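Local coordinates for ATP-dependent Clp endopeptidase (Clostridium difficile, PDB 3FES), which probably belongs to the ATP-driven ClpC chaperone of the Clp protease system, here as its helical amino-terminal domain, which in relatives receives substrates and adaptor proteins, at residues A12-A15 against I16-F20; S83-S86 against K87-E91. All blocks are in the same frame, centred on the assembly; numbering follows the deposited sequence. Where two conformers were deposited one is given.

Overall arrangement
Both contacts are local, each made between successive turns of one helix: contact 1 in the first half of helix 10-25, contact 2 over the first turns of helix 84-99. Each is partly buried, with Ala-12, Ala-15, Leu-18 and Ala-19 inside in contact 1 and Ser-86 and Ile-89 inside in contact 2, while lysines mark the outer faces. Their centres lie about 14 Å apart, yet they meet where Ile-16 CD1 packs on Leu-90 CD2 at 3.9 Å. Both add aliphatic packing to a backbone ladder, but the polar chemistry follows position: within a running helix, contact 1 has a water bridge, whereas contact 2, at a helix start, has a serine N-cap and ties to Val-31.

Contact 1: residues A12-A15 against I16-F20; sequences AKKA and IDLAF
Residues 12-15 and 16-20 make an i to i+4 contact between successive turns of helix 10-25, with one face buried and the other turned to solvent. Four backbone bonds carry it. Ile-16 N donates to Ala-12 O at 3.0 Å, and Asp-17 N to Lys-13 O, also at 3.0 Å; both are nearly straight, at 169° and 170°. Leu-18 N to Lys-14 O follows, somewhat less straight, and Ala-19 N reaches Ala-15 O at 2.9 Å with a more bent N-H. On the outer face a water donates to Lys-13 O at 2.7 Å and to Asp-17 OD1 at 2.8 Å, so this carbonyl accepts twice. The Asp-17 carboxylate is folded back over the preceding turn because CG stands beside its own backbone N (chi1 -63°). In the Clp amino-terminal domain, a bundle of helices, the inner face of this helix meets two others: Ala-15 and Leu-18 touch helix 33-43, while Ala-12 and Ile-16 rest on Ile-110 of helix 107-117. Ile-16 sends CG1 back to 3.4 Å from Ala-12 O. At the border with solvent, the aliphatic part of Lys-14 crosses Leu-18, CG lying 4.0 Å from Leu-18 CD1; the lysine chain then bends at chi2, and its NZ remains 5.7 Å from Asp-17 OD2, too far for a salt bridge.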
loop_
_atom_site.group_PDB
_atom_site.type_symbol
_atom_site.label_atom_id
_atom_site.label_comp_id
_atom_site.label_asym_id
_atom_site.label_seq_id
_atom_site.Cartn_x
_atom_site.Cartn_y
_atom_site.Cartn_z
ATOM N N ALA A 12 4.533 -9.494 -1.369
ATOM C CA ALA A 12 3.638 -8.728 -0.473
ATOM C C ALA A 12 4.347 -8.493 0.879
ATOM O O ALA A 12 4.283 -7.396 1.434
ATOM C CB ALA A 12 2.305 -9.442 -0.303
ATOM N N LYS A 13 5.052 -9.509 1.373
ATOM C CA LYS A 13 5.826 -9.356 2.576
ATOM C C LYS A 13 6.878 -8.258 2.355
ATOM O O LYS A 13 7.095 -7.437 3.238
ATOM C CB LYS A 13 6.559 -10.657 2.933
ATOM C CG LYS A 13 5.696 -11.668 3.617
ATOM C CD LYS A 13 6.473 -13.002 3.730
ATOM C CE LYS A 13 5.496 -14.068 4.113
ATOM N NZ LYS A 13 6.032 -15.358 3.807
ATOM N N LYS A 14 7.522 -8.250 1.190
ATOM C CA LYS A 14 8.545 -7.243 0.891
ATOM C C LYS A 14 7.951 -5.851 0.886
ATOM O O LYS A 14 8.546 -4.903 1.426
ATOM C CB LYS A 14 9.222 -7.503 -0.449
ATOM C CG LYS A 14 10.328 -6.477 -0.803
ATOM C CD LYS A 14 11.508 -6.601 0.138
ATOM C CE LYS A 14 12.761 -5.913 -0.410
ATOM N NZ LYS A 14 13.898 -6.069 0.600
ATOM N N ALA A 15 6.782 -5.729 0.281
ATOM C CA ALA A 15 6.099 -4.435 0.247
ATOM C C ALA A 15 5.801 -3.897 1.645
ATOM O O ALA A 15 6.002 -2.698 1.907
ATOM C CB ALA A 15 4.812 -4.505 -0.611
ATOM N N ILE A 16 5.285 -4.763 2.523
ATOM C CA ILE A 16 5.039 -4.392 3.930
ATOM C C ILE A 16 6.350 -3.997 4.657
ATOM O O ILE A 16 6.395 -2.985 5.344
ATOM C CB ILE A 16 4.283 -5.519 4.687
ATOM C CG1 ILE A 16 2.895 -5.770 4.019
ATOM C CG2 ILE A 16 4.209 -5.202 6.203
ATOM C CD1 ILE A 16 2.179 -7.116 4.436
ATOM N N ASP A 17 7.430 -4.768 4.479
ATOM C CA ASP A 17 8.736 -4.377 5.041
ATOM C C ASP A 17 9.150 -2.992 4.541
ATOM O O ASP A 17 9.676 -2.172 5.300
ATOM C CB ASP A 17 9.862 -5.373 4.642
ATOM C CG ASP A 17 9.638 -6.779 5.181
ATOM O OD1 ASP A 17 8.865 -6.947 6.162
ATOM O OD2 ASP A 17 10.265 -7.717 4.611
ATOM N N LEU A 18 8.910 -2.725 3.259
ATOM C CA LEU A 18 9.282 -1.425 2.688
ATOM C C LEU A 18 8.422 -0.297 3.259
ATOM O O LEU A 18 8.891 0.849 3.377
ATOM C CB LEU A 18 9.238 -1.430 1.145
ATOM C CG LEU A 18 10.372 -2.236 0.473
ATOM C CD1 LEU A 18 9.984 -2.522 -0.969
ATOM C CD2 LEU A 18 11.693 -1.480 0.511
ATOM N N ALA A 19 7.186 -0.638 3.630
ATOM C CA ALA A 19 6.273 0.345 4.235
ATOM C C ALA A 19 6.855 0.787 5.585
ATOM O O ALA A 19 6.921 2.002 5.901
ATOM C CB ALA A 19 4.929 -0.254 4.402
ATOM N N PHE A 20 7.305 -0.200 6.367
ATOM C CA PHE A 20 7.947 0.078 7.642
ATOM C C PHE A 20 9.249 0.874 7.473
ATOM O O PHE A 20 9.542 1.786 8.277
ATOM C CB PHE A 20 8.237 -1.233 8.371
ATOM C CG PHE A 20 7.055 -1.778 9.167
ATOM C CD1 PHE A 20 6.047 -2.506 8.549
ATOM C CD2 PHE A 20 6.987 -1.592 10.547
ATOM C CE1 PHE A 20 4.985 -3.044 9.287
ATOM C CE2 PHE A 20 5.927 -2.109 11.289
ATOM C CZ PHE A 20 4.903 -2.822 10.644
HETATM O O HOH W 1 6.488 -8.288 5.741
#

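Contact 2: residues S83-S86 against K87-E91; sequences SPRS and KQILE
Ser-83 O accepts from Lys-87 N at 2.9 Å, closing the first turn of helix 84-99. Ser-83 is also the N-cap: its OG accepts from Ser-86 N at 3.1 Å with an angle of 168°, satisfying an N-H that has no preceding helical carbonyl. Pro-84 follows as the first helical residue, and its O takes Gln-88 N at 2.8 Å. This capped start comes directly after strand 81-82, which pairs in parallel with strand 30-31 of the Clp amino-terminal domain; the backbone of Ser-83 extends the link to Val-31. Arg-85 O accepts from Ile-89 N, and the side chains of the two residues meet where Arg-85 CG packs at 3.9 Å against Ile-89 CD1. Arg-85 extends CG opposite its backbone N (chi1 -178°) and bends at chi3, with NE salt-bridged to Glu-117. Buried Ser-86 ends the first segment: its O receives Leu-90 N at 3.0 Å, and its OG, placed beside its own N, bonds to Val-31 O. Beyond it, Ile-89 packs on Ala-113 and Ile-114 of helix 107-117.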
loop_
_atom_site.group_PDB
_atom_site.type_symbol
_atom_site.label_atom_id
_atom_site.label_comp_id
_atom_site.label_asym_id
_atom_site.label_seq_id
_atom_site.Cartn_x
_atom_site.Cartn_y
_atom_site.Cartn_z
ATOM N N SER A 83 -0.932 1.230 12.236
ATOM C CA SER A 83 -2.162 1.877 12.706
ATOM C C SER A 83 -3.359 0.874 12.568
ATOM O O SER A 83 -3.267 -0.131 11.864
ATOM C CB SER A 83 -2.472 3.086 11.832
ATOM O OG SER A 83 -2.779 2.647 10.542
ATOM N N PRO A 84 -4.503 1.207 13.186
ATOM C CA PRO A 84 -5.700 0.367 13.077
ATOM C C PRO A 84 -6.125 0.243 11.623
ATOM O O PRO A 84 -6.479 -0.839 11.164
ATOM C CB PRO A 84 -6.718 1.157 13.939
ATOM C CG PRO A 84 -5.868 1.617 15.089
ATOM C CD PRO A 84 -4.648 2.200 14.264
ATOM N N ARG A 85 -6.024 1.331 10.873
ATOM C CA ARG A 85 -6.425 1.277 9.468
ATOM C C ARG A 85 -5.521 0.356 8.618
ATOM O O ARG A 85 -6.014 -0.406 7.769
ATOM C CB ARG A 85 -6.467 2.660 8.818
ATOM C CG ARG A 85 -6.933 2.579 7.374
ATOM C CD ARG A 85 -7.127 3.964 6.745
ATOM N NE ARG A 85 -8.247 4.740 7.317
ATOM C CZ ARG A 85 -8.107 5.699 8.227
ATOM N NH1 ARG A 85 -9.163 6.369 8.650
ATOM N NH2 ARG A 85 -6.890 5.987 8.702
ATOM N N SER A 86 -4.224 0.432 8.871
ATOM C CA SER A 86 -3.271 -0.506 8.281
ATOM C C SER A 86 -3.600 -1.938 8.613
ATOM O O SER A 86 -3.590 -2.792 7.723
ATOM C CB SER A 86 -1.844 -0.143 8.682
ATOM O OG SER A 86 -1.494 1.101 8.055
ATOM N N LYS A 87 -3.888 -2.206 9.876
ATOM C CA LYS A 87 -4.319 -3.552 10.274
ATOM C C LYS A 87 -5.608 -4.006 9.583
ATOM O O LYS A 87 -5.708 -5.161 9.167
ATOM C CB LYS A 87 -4.448 -3.674 11.800
ATOM C CG LYS A 87 -3.050 -3.658 12.485
ATOM C CD LYS A 87 -3.126 -3.987 13.977
ATOM C CE LYS A 87 -3.500 -5.448 14.205
ATOM N NZ LYS A 87 -2.290 -6.306 14.128
ATOM N N GLN A 88 -6.574 -3.089 9.453
ATOM C CA GLN A 88 -7.813 -3.371 8.755
ATOM C C GLN A 88 -7.573 -3.648 7.267
ATOM O O GLN A 88 -8.177 -4.556 6.696
ATOM C CB GLN A 88 -8.787 -2.187 8.919
ATOM C CG GLN A 88 -9.363 -2.072 10.325
ATOM C CD GLN A 88 -10.646 -2.888 10.526
ATOM O OE1 GLN A 88 -10.724 -3.755 11.417
ATOM N NE2 GLN A 88 -11.668 -2.601 9.710
ATOM N N ILE A 89 -6.705 -2.860 6.654
ATOM C CA ILE A 89 -6.311 -3.076 5.242
ATOM C C ILE A 89 -5.713 -4.460 5.048
ATOM O O ILE A 89 -6.087 -5.197 4.100
ATOM C CB ILE A 89 -5.325 -1.991 4.769
ATOM C CG1 ILE A 89 -6.093 -0.680 4.544
ATOM C CG2 ILE A 89 -4.551 -2.457 3.457
ATOM C CD1 ILE A 89 -5.199 0.574 4.503
ATOM N N LEU A 90 -4.798 -4.847 5.950
ATOM C CA LEU A 90 -4.204 -6.174 5.791
ATOM C C LEU A 90 -5.212 -7.301 5.995
ATOM O O LEU A 90 -5.164 -8.298 5.300
ATOM C CB LEU A 90 -2.986 -6.358 6.687
ATOM C CG LEU A 90 -1.840 -5.399 6.335
ATOM C CD1 LEU A 90 -0.700 -5.678 7.328
ATOM C CD2 LEU A 90 -1.319 -5.504 4.869
ATOM N N GLU A 91 -6.076 -7.169 6.994
ATOM C CA GLU A 91 -7.177 -8.113 7.183
ATOM C C GLU A 91 -8.077 -8.171 5.951
ATOM O O GLU A 91 -8.424 -9.266 5.483
ATOM C CB GLU A 91 -7.951 -7.725 8.443
ATOM C CG GLU A 91 -9.120 -8.565 8.799
ATOM C CD GLU A 91 -9.779 -8.020 10.078
ATOM O OE1 GLU A 91 -10.296 -6.882 10.065
ATOM O OE2 GLU A 91 -9.763 -8.728 11.090
#